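Transcriptional regulator, crp family (Thermotoga maritima, PDB 1O5L) probably binds DNA and regulates transcription, pairing an N-terminal domain of the cyclic nucleotide-binding fold with a helix-turn-helix domain. Local coordinates at residues A[49-57]-A[85-93]; A[72-80]-A[119-127]. All blocks are in the same frame, centred on the assembly; numbering follows the deposited sequence.

Both contacts lie in the N-terminal cyclic nucleotide-binding domain and its long helix, and they meet where the side chains of L51 and I74, and of P87 and F78, pack together. Contact 1 joins two neighbouring strands of one sheet of the beta roll. It is partly buried, held mainly by regular backbone bonds, with polar and apolar side chains mixed on the face that carries K52, E54, N89 and V91. Contact 2 is more buried and lacks direct backbone pairing: the turn of 72-80 rests on helix 114-139 through aromatic packing and a hydrated carboxylate. Along the chain the segments alternate, so the link from 72-80 to 119-127 passes through strand 89-92 of contact 1.

Contact 1. Residues A[49-57]-A[85-93]; sequences GTLKTEHVS and RFPVNVVAG
K52 and V91 form the central hydrogen-bonded pair of two antiparallel strands, 51-56 and 89-92, whose directions differ by 152°. They are inner strands of a four-stranded sheet in the beta roll of the cyclic nucleotide-binding fold, flanked by strands 62-68 and 32-34. K52 N gives a nearly straight bond (172° at the hydrogen) to V91 O at 2.7 Å, and V91 N returns one to K52 O at 2.9 Å. Two residues on, E54 N reaches N89 O at 3.0 Å, while the reciprocal bond from N89 N to E54 O is weak. At the other end G93 N closes the pairing on T50 O at 2.8 Å.

The side chains divide between the faces. T53 and V90 share one; there V88 also comes in from the loop before the strand, its CG2 lying 3.7 Å from T53 CB. Nearby L51 CD1 meets V90 CG1 at 3.9 Å, and L51 goes on to L46 inside the roll. K52, E54, N89 and V91 occupy the other face. With chi1 at 67°, E54 tucks CG between its own N and carbonyl carbon and extends from there over the neighbouring strand: CG lies 3.5 Å from N89 CB, and OE2 stops against the CG2 methyl of V91. The N89 amide is fixed from outside the pair, OD1 accepting from the backbone N of Q36, and its ND2 lies 3.3 Å from V56 CG2.

Contact 2. Residues A[72-80]-A[119-127]; sequences QIIASGFIF and FFLKDVSEH
S76 and D123 meet between turn and helix because both side chains are turned inward: S76 OG sits between its own N and carbonyl carbon (chi1 76°), and D123 swings CG opposite its backbone N (chi1 -176°). S76 OG donates to D123 OD1, but the modelled 2.4 Å is too short to trust in detail. The pair joins the turn after strand 72-73, in the region where CRP relatives carry the phosphate-binding cassette, to the long helix 114-139.

Water extends the link to the strand. Water 1 accepts from I73 N at 2.9 Å and donates to D123 OD2 at 2.8 Å, bridging backbone and carboxylate; a second water lies between I73 O and D123 OD1. From one turn further along the helix H127 folds back: ND1 bonds to D123 O at 2.9 Å, standing 41° above the carbonyl plane, while H127 N comes to that oxygen from the opposite face. A weak bond from ND1 also reaches D123 OD1.

Beside this polar patch the packing is apolar. I73 CD1 comes in at the edge of the F120 ring, 3.7 Å from F120 CD1, and V124 CG2 lies over one face of the same ring. F80 meets F120 obliquely, its CE2 3.8 Å from F120 CZ, while F106 makes an edge-to-face contact with F120. V124 also packs on V124 of the second subunit, which places the helix in the dimer interface, as in CRP relatives.

Water 1, and more weakly H127 ND1, would be expected to help a charged D123 carboxylate sit where helix and turn meet; how much S76 adds cannot be judged from so short a contact.

Contact 1. Residues A[49-57]-A[85-93]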
ATOM      1  N   GLY A  49     -19.969 -14.816  -4.620  1.00 55.29           N
ATOM      2  CA  GLY A  49     -20.122 -15.333  -3.269  1.00 55.27           C
ATOM      3  C   GLY A  49     -19.747 -14.316  -2.194  1.00 55.12           C
ATOM      4  O   GLY A  49     -19.966 -13.112  -2.357  1.00 55.32           O
ATOM      5  N   THR A  50     -19.214 -14.809  -1.081  1.00 54.56           N
ATOM      6  CA  THR A  50     -18.867 -13.980   0.071  1.00 53.72           C
ATOM      7  C   THR A  50     -17.785 -14.695   0.889  1.00 53.81           C
ATOM      8  O   THR A  50     -17.915 -15.883   1.209  1.00 52.90           O
ATOM      9  CB  THR A  50     -20.114 -13.726   0.996  1.00 53.51           C
ATOM     10  OG1 THR A  50     -21.213 -13.171   0.266  1.00 52.88           O
ATOM     11  CG2 THR A  50     -19.827 -12.646   2.022  1.00 53.51           C
ATOM     12  N   LEU A  51     -16.738 -13.951   1.253  1.00 54.27           N
ATOM     13  CA  LEU A  51     -15.680 -14.464   2.099  1.00 54.45           C
ATOM     14  C   LEU A  51     -15.714 -13.786   3.464  1.00 54.89           C
ATOM     15  O   LEU A  51     -16.237 -12.675   3.591  1.00 55.37           O
ATOM     16  CB  LEU A  51     -14.333 -14.237   1.439  1.00 54.33           C
ATOM     17  CG  LEU A  51     -14.237 -14.731  -0.004  1.00 54.17           C
ATOM     18  CD1 LEU A  51     -12.880 -14.436  -0.542  1.00 53.36           C
ATOM     19  CD2 LEU A  51     -14.542 -16.232  -0.081  1.00 54.78           C
ATOM     20  N   LYS A  52     -15.166 -14.474   4.472  1.00 55.08           N
ATOM     21  CA  LYS A  52     -14.929 -13.923   5.821  1.00 55.57           C
ATOM     22  C   LYS A  52     -13.445 -13.932   6.161  1.00 55.31           C
ATOM     23  O   LYS A  52     -12.740 -14.916   5.895  1.00 55.66           O
ATOM     24  CB  LYS A  52     -15.691 -14.733   6.863  1.00 55.94           C
ATOM     25  CG  LYS A  52     -17.171 -14.400   6.872  1.00 57.84           C
ATOM     26  CD  LYS A  52     -18.052 -15.615   6.934  1.00 60.94           C
ATOM     27  CE  LYS A  52     -18.025 -16.283   8.309  1.00 62.94           C
ATOM     28  NZ  LYS A  52     -19.437 -16.643   8.728  1.00 63.10           N
ATOM     29  N   THR A  53     -12.963 -12.824   6.714  1.00 54.87           N
ATOM     30  CA  THR A  53     -11.594 -12.744   7.177  1.00 54.66           C
ATOM     31  C   THR A  53     -11.612 -12.824   8.697  1.00 55.41           C
ATOM     32  O   THR A  53     -12.386 -12.111   9.349  1.00 55.03           O
ATOM     33  CB  THR A  53     -10.870 -11.465   6.674  1.00 54.67           C
ATOM     34  OG1 THR A  53     -11.576 -10.269   7.041  1.00 54.58           O
ATOM     35  CG2 THR A  53     -10.799 -11.416   5.155  1.00 54.16           C
ATOM     36  N   GLU A  54     -10.776 -13.701   9.254  1.00 55.72           N
ATOM     37  CA  GLU A  54     -10.741 -13.909  10.680  1.00 56.85           C
ATOM     38  C   GLU A  54      -9.308 -14.077  11.187  1.00 57.16           C
ATOM     39  O   GLU A  54      -8.537 -14.878  10.653  1.00 57.48           O
ATOM     40  CB  GLU A  54     -11.645 -15.093  11.077  1.00 56.55           C
ATOM     41  CG  GLU A  54     -11.161 -16.442  10.588  1.00 57.95           C
ATOM     42  CD  GLU A  54     -12.168 -17.585  10.748  1.00 58.56           C
ATOM     43  OE1 GLU A  54     -13.381 -17.323  10.967  1.00 59.31           O
ATOM     44  OE2 GLU A  54     -11.717 -18.770  10.641  1.00 60.96           O
ATOM     45  N   HIS A  55      -8.956 -13.286  12.195  1.00 57.50           N
ATOM     46  CA  HIS A  55      -7.645 -13.356  12.831  1.00 58.29           C
ATOM     47  C   HIS A  55      -7.598 -14.438  13.911  1.00 58.27           C
ATOM     48  O   HIS A  55      -8.489 -14.535  14.744  1.00 57.32           O
ATOM     49  CB  HIS A  55      -7.278 -12.019  13.456  1.00 58.76           C
ATOM     50  CG  HIS A  55      -5.888 -11.985  14.017  1.00 61.25           C
ATOM     51  ND1 HIS A  55      -5.562 -12.546  15.239  1.00 62.42           N
ATOM     52  CD2 HIS A  55      -4.736 -11.478  13.515  1.00 62.10           C
ATOM     53  CE1 HIS A  55      -4.272 -12.378  15.466  1.00 62.62           C
ATOM     54  NE2 HIS A  55      -3.750 -11.731  14.438  1.00 63.70           N
ATOM     55  N   VAL A  56      -6.540 -15.243  13.873  1.00 58.90           N
ATOM     56  CA  VAL A  56      -6.366 -16.371  14.775  1.00 59.31           C
ATOM     57  C   VAL A  56      -5.415 -15.930  15.859  1.00 60.01           C
ATOM     58  O   VAL A  56      -4.327 -15.423  15.564  1.00 60.37           O
ATOM     59  CB  VAL A  56      -5.743 -17.597  14.078  1.00 59.23           C
ATOM     60  CG1 VAL A  56      -5.838 -18.814  14.986  1.00 59.32           C
ATOM     61  CG2 VAL A  56      -6.416 -17.880  12.758  1.00 58.97           C
ATOM     62  N   SER A  57      -5.837 -16.105  17.105  1.00 60.52           N
ATOM     63  CA  SER A  57      -5.041 -15.698  18.250  1.00 61.08           C
ATOM     64  C   SER A  57      -4.240 -16.873  18.828  1.00 61.70           C
ATOM     65  O   SER A  57      -4.486 -18.057  18.552  1.00 61.43           O
ATOM     66  CB  SER A  57      -5.937 -15.102  19.345  1.00 60.90           C
ATOM     67  OG  SER A  57      -6.733 -16.113  19.941  1.00 60.49           O
ATOM     68  N   ARG A  85       2.655 -12.967   2.786  1.00 50.47           N
ATOM     69  CA  ARG A  85       1.861 -13.921   3.555  1.00 50.99           C
ATOM     70  C   ARG A  85       0.480 -13.377   3.868  1.00 50.66           C
ATOM     71  O   ARG A  85       0.334 -12.203   4.202  1.00 50.08           O
ATOM     72  CB  ARG A  85       2.557 -14.229   4.866  1.00 51.71           C
ATOM     73  CG  ARG A  85       3.713 -15.221   4.789  1.00 52.32           C
ATOM     74  CD  ARG A  85       4.359 -15.350   6.104  1.00 53.28           C
ATOM     75  NE  ARG A  85       5.361 -16.407   6.340  1.00 56.83           N
ATOM     76  CZ  ARG A  85       5.474 -17.633   5.771  1.00 58.06           C
ATOM     77  NH1 ARG A  85       4.663 -18.114   4.823  1.00 57.38           N
ATOM     78  NH2 ARG A  85       6.461 -18.409   6.200  1.00 59.09           N
ATOM     79  N   PHE A  86      -0.535 -14.237   3.758  1.00 50.19           N
ATOM     80  CA  PHE A  86      -1.880 -13.871   4.179  1.00 49.52           C
ATOM     81  C   PHE A  86      -1.874 -13.577   5.699  1.00 49.20           C
ATOM     82  O   PHE A  86      -1.455 -14.433   6.499  1.00 48.38           O
ATOM     83  CB  PHE A  86      -2.910 -14.971   3.809  1.00 49.52           C
ATOM     84  CG  PHE A  86      -3.098 -15.152   2.316  1.00 49.97           C
ATOM     85  CD1 PHE A  86      -3.931 -14.303   1.588  1.00 49.95           C
ATOM     86  CD2 PHE A  86      -2.376 -16.136   1.624  1.00 50.96           C
ATOM     87  CE1 PHE A  86      -4.088 -14.456   0.202  1.00 51.07           C
ATOM     88  CE2 PHE A  86      -2.521 -16.294   0.232  1.00 51.39           C
ATOM     89  CZ  PHE A  86      -3.379 -15.462  -0.483  1.00 50.46           C
ATOM     90  N   PRO A  87      -2.334 -12.377   6.086  1.00 48.78           N
ATOM     91  CA  PRO A  87      -2.349 -11.957   7.511  1.00 49.46           C
ATOM     92  C   PRO A  87      -3.499 -12.558   8.342  1.00 49.36           C
ATOM     93  O   PRO A  87      -3.463 -12.499   9.555  1.00 49.34           O
ATOM     94  CB  PRO A  87      -2.513 -10.426   7.426  1.00 49.54           C
ATOM     95  CG  PRO A  87      -3.288 -10.185   6.125  1.00 49.19           C
ATOM     96  CD  PRO A  87      -2.891 -11.329   5.205  1.00 48.64           C
ATOM     97  N   VAL A  88      -4.505 -13.113   7.669  1.00 49.60           N
ATOM     98  CA  VAL A  88      -5.697 -13.663   8.315  1.00 49.66           C
ATOM     99  C   VAL A  88      -6.106 -14.948   7.637  1.00 48.55           C
ATOM    100  O   VAL A  88      -5.764 -15.167   6.484  1.00 49.32           O
ATOM    101  CB  VAL A  88      -6.912 -12.656   8.219  1.00 49.91           C
ATOM    102  CG1 VAL A  88      -6.576 -11.331   8.913  1.00 51.51           C
ATOM    103  CG2 VAL A  88      -7.314 -12.398   6.781  1.00 50.32           C
ATOM    104  N   ASN A  89      -6.853 -15.786   8.341  1.00 48.05           N
ATOM    105  CA  ASN A  89      -7.651 -16.811   7.696  1.00 47.80           C
ATOM    106  C   ASN A  89      -8.656 -16.178   6.725  1.00 47.87           C
ATOM    107  O   ASN A  89      -9.292 -15.174   7.048  1.00 47.79           O
ATOM    108  CB  ASN A  89      -8.426 -17.612   8.724  1.00 48.05           C
ATOM    109  CG  ASN A  89      -7.583 -18.604   9.480  1.00 47.73           C
ATOM    110  OD1 ASN A  89      -6.383 -18.736   9.280  1.00 49.06           O
ATOM    111  ND2 ASN A  89      -8.233 -19.333  10.352  1.00 48.51           N
ATOM    112  N   VAL A  90      -8.776 -16.755   5.536  1.00 48.33           N
ATOM    113  CA  VAL A  90      -9.816 -16.391   4.578  1.00 48.90           C
ATOM    114  C   VAL A  90     -10.729 -17.608   4.412  1.00 49.91           C
ATOM    115  O   VAL A  90     -10.281 -18.687   4.024  1.00 50.03           O
ATOM    116  CB  VAL A  90      -9.229 -15.932   3.222  1.00 48.66           C
ATOM    117  CG1 VAL A  90     -10.340 -15.473   2.251  1.00 49.07           C
ATOM    118  CG2 VAL A  90      -8.238 -14.795   3.428  1.00 48.81           C
ATOM    119  N   VAL A  91     -12.014 -17.419   4.715  1.00 51.47           N
ATOM    120  CA  VAL A  91     -12.985 -18.505   4.768  1.00 52.07           C
ATOM    121  C   VAL A  91     -14.214 -18.174   3.913  1.00 52.31           C
ATOM    122  O   VAL A  91     -14.652 -17.030   3.892  1.00 51.77           O
ATOM    123  CB  VAL A  91     -13.453 -18.727   6.208  1.00 52.69           C
ATOM    124  CG1 VAL A  91     -14.341 -19.989   6.296  1.00 53.43           C
ATOM    125  CG2 VAL A  91     -12.256 -18.821   7.160  1.00 52.69           C
ATOM    126  N   ALA A  92     -14.773 -19.181   3.225  1.00 52.60           N
ATOM    127  CA  ALA A  92     -15.998 -18.992   2.428  1.00 52.65           C
ATOM    128  C   ALA A  92     -17.199 -18.866   3.357  1.00 53.01           C
ATOM    129  O   ALA A  92     -17.453 -19.761   4.164  1.00 53.29           O
ATOM    130  CB  ALA A  92     -16.203 -20.147   1.441  1.00 53.07           C
ATOM    131  N   GLY A  93     -17.909 -17.740   3.259  1.00 52.82           N
ATOM    132  CA  GLY A  93     -19.134 -17.519   4.015  1.00 52.88           C
ATOM    133  C   GLY A  93     -20.321 -18.192   3.349  1.00 53.11           C
ATOM    134  O   GLY A  93     -21.302 -18.539   4.009  1.00 52.68           O
TER

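Contact 2. Residues A[72-80]-A[119-127]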
ATOM      1  N   GLN A  72     -13.421  -8.160  -6.028  1.00 58.91           N
ATOM      2  CA  GLN A  72     -12.291  -7.531  -5.334  1.00 60.73           C
ATOM      3  C   GLN A  72     -11.067  -8.419  -5.289  1.00 59.57           C
ATOM      4  O   GLN A  72     -11.206  -9.626  -5.130  1.00 59.21           O
ATOM      5  CB  GLN A  72     -12.653  -7.322  -3.851  1.00 60.93           C
ATOM      6  CG  GLN A  72     -13.400  -6.102  -3.534  1.00 63.34           C
ATOM      7  CD  GLN A  72     -13.544  -5.967  -2.010  1.00 65.86           C
ATOM      8  OE1 GLN A  72     -12.523  -5.844  -1.286  1.00 72.02           O
ATOM      9  NE2 GLN A  72     -14.808  -6.023  -1.509  1.00 68.16           N
ATOM     10  N   ILE A  73      -9.882  -7.797  -5.325  1.00 59.08           N
ATOM     11  CA  ILE A  73      -8.615  -8.476  -4.994  1.00 58.34           C
ATOM     12  C   ILE A  73      -8.527  -8.708  -3.481  1.00 57.43           C
ATOM     13  O   ILE A  73      -8.817  -7.821  -2.708  1.00 58.46           O
ATOM     14  CB  ILE A  73      -7.380  -7.663  -5.452  1.00 58.10           C
ATOM     15  CG1 ILE A  73      -7.425  -7.384  -6.957  1.00 59.23           C
ATOM     16  CG2 ILE A  73      -6.064  -8.438  -5.109  1.00 59.07           C
ATOM     17  CD1 ILE A  73      -6.574  -6.213  -7.403  1.00 58.97           C
ATOM     18  N   ILE A  74      -8.119  -9.904  -3.085  1.00 56.46           N
ATOM     19  CA  ILE A  74      -7.895 -10.267  -1.700  1.00 56.12           C
ATOM     20  C   ILE A  74      -6.455  -9.942  -1.175  1.00 56.35           C
ATOM     21  O   ILE A  74      -5.460 -10.406  -1.736  1.00 56.81           O
ATOM     22  CB  ILE A  74      -8.174 -11.765  -1.543  1.00 56.15           C
ATOM     23  CG1 ILE A  74      -9.640 -12.033  -1.892  1.00 58.44           C
ATOM     24  CG2 ILE A  74      -7.805 -12.247  -0.111  1.00 55.08           C
ATOM     25  CD1 ILE A  74      -9.957 -13.472  -2.093  1.00 61.69           C
ATOM     26  N   ALA A  75      -6.381  -9.199  -0.070  1.00 55.52           N
ATOM     27  CA  ALA A  75      -5.129  -8.908   0.631  1.00 54.85           C
ATOM     28  C   ALA A  75      -4.155  -8.224  -0.305  1.00 53.64           C
ATOM     29  O   ALA A  75      -2.977  -8.558  -0.343  1.00 53.38           O
ATOM     30  CB  ALA A  75      -4.510 -10.196   1.229  1.00 54.88           C
ATOM     31  N   SER A  76      -4.674  -7.236  -1.023  1.00 53.16           N
ATOM     32  CA  SER A  76      -3.960  -6.560  -2.098  1.00 52.59           C
ATOM     33  C   SER A  76      -2.655  -5.887  -1.639  1.00 51.12           C
ATOM     34  O   SER A  76      -1.611  -5.971  -2.305  1.00 51.26           O
ATOM     35  CB  SER A  76      -4.918  -5.566  -2.804  1.00 52.63           C
ATOM     36  OG  SER A  76      -5.129  -4.376  -2.049  1.00 54.93           O
ATOM     37  N   GLY A  77      -2.715  -5.211  -0.510  1.00 50.21           N
ATOM     38  CA  GLY A  77      -1.526  -4.577   0.072  1.00 50.06           C
ATOM     39  C   GLY A  77      -0.404  -5.503   0.565  1.00 49.10           C
ATOM     40  O   GLY A  77       0.675  -5.029   0.895  1.00 48.53           O
ATOM     41  N   PHE A  78      -0.665  -6.813   0.613  1.00 49.03           N
ATOM     42  CA  PHE A  78       0.301  -7.785   1.133  1.00 49.11           C
ATOM     43  C   PHE A  78       0.979  -8.568   0.006  1.00 48.78           C
ATOM     44  O   PHE A  78       2.005  -9.221   0.226  1.00 47.97           O
ATOM     45  CB  PHE A  78      -0.390  -8.739   2.128  1.00 49.37           C
ATOM     46  CG  PHE A  78      -0.880  -8.058   3.387  1.00 48.98           C
ATOM     47  CD1 PHE A  78      -0.030  -7.869   4.460  1.00 48.96           C
ATOM     48  CD2 PHE A  78      -2.190  -7.625   3.493  1.00 49.86           C
ATOM     49  CE1 PHE A  78      -0.476  -7.224   5.645  1.00 51.56           C
ATOM     50  CE2 PHE A  78      -2.653  -6.977   4.676  1.00 51.43           C
ATOM     51  CZ  PHE A  78      -1.801  -6.782   5.743  1.00 49.94           C
ATOM     52  N   ILE A  79       0.420  -8.480  -1.203  1.00 48.99           N
ATOM     53  CA  ILE A  79       0.863  -9.333  -2.313  1.00 49.23           C
ATOM     54  C   ILE A  79       2.327  -9.150  -2.608  1.00 49.01           C
ATOM     55  O   ILE A  79       3.062 -10.144  -2.674  1.00 48.80           O
ATOM     56  CB  ILE A  79      -0.003  -9.102  -3.586  1.00 49.72           C
ATOM     57  CG1 ILE A  79      -1.450  -9.546  -3.347  1.00 49.49           C
ATOM     58  CG2 ILE A  79       0.561  -9.876  -4.775  1.00 49.31           C
ATOM     59  CD1 ILE A  79      -2.454  -8.950  -4.356  1.00 50.70           C
ATOM     60  N   PHE A  80       2.771  -7.885  -2.687  1.00 48.69           N
ATOM     61  CA  PHE A  80       4.120  -7.555  -3.148  1.00 48.20           C
ATOM     62  C   PHE A  80       5.137  -7.202  -2.046  1.00 49.08           C
ATOM     63  O   PHE A  80       6.218  -6.683  -2.347  1.00 48.62           O
ATOM     64  CB  PHE A  80       4.045  -6.484  -4.269  1.00 47.76           C
ATOM     65  CG  PHE A  80       3.387  -7.006  -5.570  1.00 47.09           C
ATOM     66  CD1 PHE A  80       4.096  -7.833  -6.446  1.00 46.48           C
ATOM     67  CD2 PHE A  80       2.055  -6.712  -5.867  1.00 46.01           C
ATOM     68  CE1 PHE A  80       3.492  -8.340  -7.619  1.00 45.88           C
ATOM     69  CE2 PHE A  80       1.437  -7.194  -7.004  1.00 44.06           C
ATOM     70  CZ  PHE A  80       2.174  -8.035  -7.896  1.00 47.69           C
ATOM     71  N   PHE A 119      -6.070   1.468 -10.916  1.00 50.32           N
ATOM     72  CA  PHE A 119      -7.027   0.789 -10.058  1.00 50.63           C
ATOM     73  C   PHE A 119      -6.350   0.080  -8.889  1.00 50.82           C
ATOM     74  O   PHE A 119      -6.719   0.314  -7.738  1.00 50.08           O
ATOM     75  CB  PHE A 119      -7.853  -0.213 -10.856  1.00 51.93           C
ATOM     76  CG  PHE A 119      -8.812  -1.001 -10.012  1.00 52.66           C
ATOM     77  CD1 PHE A 119      -8.407  -2.197  -9.401  1.00 55.43           C
ATOM     78  CD2 PHE A 119     -10.108  -0.543  -9.799  1.00 54.73           C
ATOM     79  CE1 PHE A 119      -9.293  -2.921  -8.583  1.00 55.94           C
ATOM     80  CE2 PHE A 119     -11.008  -1.275  -9.001  1.00 55.26           C
ATOM     81  CZ  PHE A 119     -10.597  -2.465  -8.398  1.00 54.52           C
ATOM     82  N   PHE A 120      -5.365  -0.778  -9.202  1.00 50.58           N
ATOM     83  CA  PHE A 120      -4.563  -1.507  -8.215  1.00 50.34           C
ATOM     84  C   PHE A 120      -3.845  -0.585  -7.220  1.00 50.79           C
ATOM     85  O   PHE A 120      -3.896  -0.814  -6.001  1.00 50.85           O
ATOM     86  CB  PHE A 120      -3.520  -2.415  -8.923  1.00 50.90           C
ATOM     87  CG  PHE A 120      -2.766  -3.317  -7.972  1.00 50.49           C
ATOM     88  CD1 PHE A 120      -3.424  -4.337  -7.306  1.00 51.75           C
ATOM     89  CD2 PHE A 120      -1.443  -3.109  -7.697  1.00 52.19           C
ATOM     90  CE1 PHE A 120      -2.777  -5.144  -6.410  1.00 50.27           C
ATOM     91  CE2 PHE A 120      -0.767  -3.943  -6.781  1.00 51.47           C
ATOM     92  CZ  PHE A 120      -1.456  -4.959  -6.150  1.00 51.04           C
ATOM     93  N   LEU A 121      -3.149   0.434  -7.717  1.00 51.40           N
ATOM     94  CA  LEU A 121      -2.435   1.331  -6.824  1.00 52.44           C
ATOM     95  C   LEU A 121      -3.437   2.084  -5.907  1.00 53.11           C
ATOM     96  O   LEU A 121      -3.141   2.278  -4.715  1.00 52.53           O
ATOM     97  CB  LEU A 121      -1.557   2.306  -7.584  1.00 51.87           C
ATOM     98  CG  LEU A 121      -0.360   1.774  -8.372  1.00 53.38           C
ATOM     99  CD1 LEU A 121       0.264   2.940  -9.132  1.00 52.87           C
ATOM    100  CD2 LEU A 121       0.691   1.081  -7.485  1.00 54.04           C
ATOM    101  N   LYS A 122      -4.608   2.457  -6.464  1.00 53.45           N
ATOM    102  CA  LYS A 122      -5.715   3.038  -5.701  1.00 54.30           C
ATOM    103  C   LYS A 122      -6.260   2.106  -4.603  1.00 54.87           C
ATOM    104  O   LYS A 122      -6.520   2.541  -3.476  1.00 54.19           O
ATOM    105  CB  LYS A 122      -6.859   3.451  -6.642  1.00 54.82           C
ATOM    106  CG  LYS A 122      -7.977   4.295  -5.984  1.00 55.40           C
ATOM    107  CD  LYS A 122      -9.087   4.724  -6.992  1.00 56.33           C
ATOM    108  CE  LYS A 122     -10.245   5.444  -6.254  1.00 59.02           C
ATOM    109  NZ  LYS A 122     -11.207   6.207  -7.151  1.00 60.25           N
ATOM    110  N   ASP A 123      -6.419   0.830  -4.933  1.00 55.45           N
ATOM    111  CA  ASP A 123      -6.903  -0.170  -3.979  1.00 56.65           C
ATOM    112  C   ASP A 123      -5.962  -0.315  -2.773  1.00 56.72           C
ATOM    113  O   ASP A 123      -6.394  -0.313  -1.611  1.00 56.38           O
ATOM    114  CB  ASP A 123      -7.041  -1.515  -4.683  1.00 57.37           C
ATOM    115  CG  ASP A 123      -7.619  -2.599  -3.797  1.00 58.62           C
ATOM    116  OD1 ASP A 123      -6.998  -3.188  -2.903  1.00 64.78           O
ATOM    117  OD2 ASP A 123      -8.781  -2.945  -3.968  1.00 63.87           O
ATOM    118  N   VAL A 124      -4.682  -0.444  -3.073  1.00 56.28           N
ATOM    119  CA  VAL A 124      -3.664  -0.595  -2.055  1.00 56.93           C
ATOM    120  C   VAL A 124      -3.536   0.675  -1.187  1.00 57.11           C
ATOM    121  O   VAL A 124      -3.421   0.567   0.056  1.00 57.35           O
ATOM    122  CB  VAL A 124      -2.296  -0.982  -2.688  1.00 56.53           C
ATOM    123  CG1 VAL A 124      -1.200  -0.942  -1.674  1.00 58.47           C
ATOM    124  CG2 VAL A 124      -2.392  -2.358  -3.302  1.00 57.29           C
ATOM    125  N   SER A 125      -3.563   1.853  -1.828  1.00 56.37           N
ATOM    126  CA  SER A 125      -3.454   3.127  -1.107  1.00 56.52           C
ATOM    127  C   SER A 125      -4.639   3.455  -0.192  1.00 55.88           C
ATOM    128  O   SER A 125      -4.458   4.021   0.890  1.00 54.94           O
ATOM    129  CB  SER A 125      -3.210   4.276  -2.072  1.00 56.22           C
ATOM    130  OG  SER A 125      -2.094   3.945  -2.882  1.00 58.68           O
ATOM    131  N   GLU A 126      -5.837   3.135  -0.653  1.00 56.47           N
ATOM    132  CA  GLU A 126      -7.057   3.320   0.138  1.00 56.66           C
ATOM    133  C   GLU A 126      -7.073   2.417   1.365  1.00 56.88           C
ATOM    134  O   GLU A 126      -7.476   2.840   2.446  1.00 56.80           O
ATOM    135  CB  GLU A 126      -8.325   3.100  -0.721  1.00 56.90           C
ATOM    136  CG  GLU A 126      -8.724   4.313  -1.551  1.00 57.91           C
ATOM    137  CD  GLU A 126      -8.957   5.517  -0.665  1.00 61.55           C
ATOM    138  OE1 GLU A 126      -9.899   5.470   0.142  1.00 62.30           O
ATOM    139  OE2 GLU A 126      -8.169   6.485  -0.726  1.00 63.43           O
ATOM    140  N   HIS A 127      -6.607   1.180   1.209  1.00 57.42           N
ATOM    141  CA  HIS A 127      -6.503   0.273   2.350  1.00 57.38           C
ATOM    142  C   HIS A 127      -5.448   0.746   3.326  1.00 57.44           C
ATOM    143  O   HIS A 127      -5.598   0.602   4.532  1.00 57.08           O
ATOM    144  CB  HIS A 127      -6.225  -1.175   1.904  1.00 57.54           C
ATOM    145  CG  HIS A 127      -7.449  -1.913   1.466  1.00 58.66           C
ATOM    146  ND1 HIS A 127      -7.758  -2.123   0.140  1.00 59.66           N
ATOM    147  CD2 HIS A 127      -8.469  -2.450   2.177  1.00 59.91           C
ATOM    148  CE1 HIS A 127      -8.909  -2.767   0.053  1.00 59.51           C
ATOM    149  NE2 HIS A 127      -9.359  -2.977   1.273  1.00 59.82           N
TER
HETATM  150  O   HOH W   1      -9.833  -4.951  -5.545  1.00 35.36           O
HETATM  151  O   HOH W   2      -8.444  -5.472  -2.010  1.00 46.48           O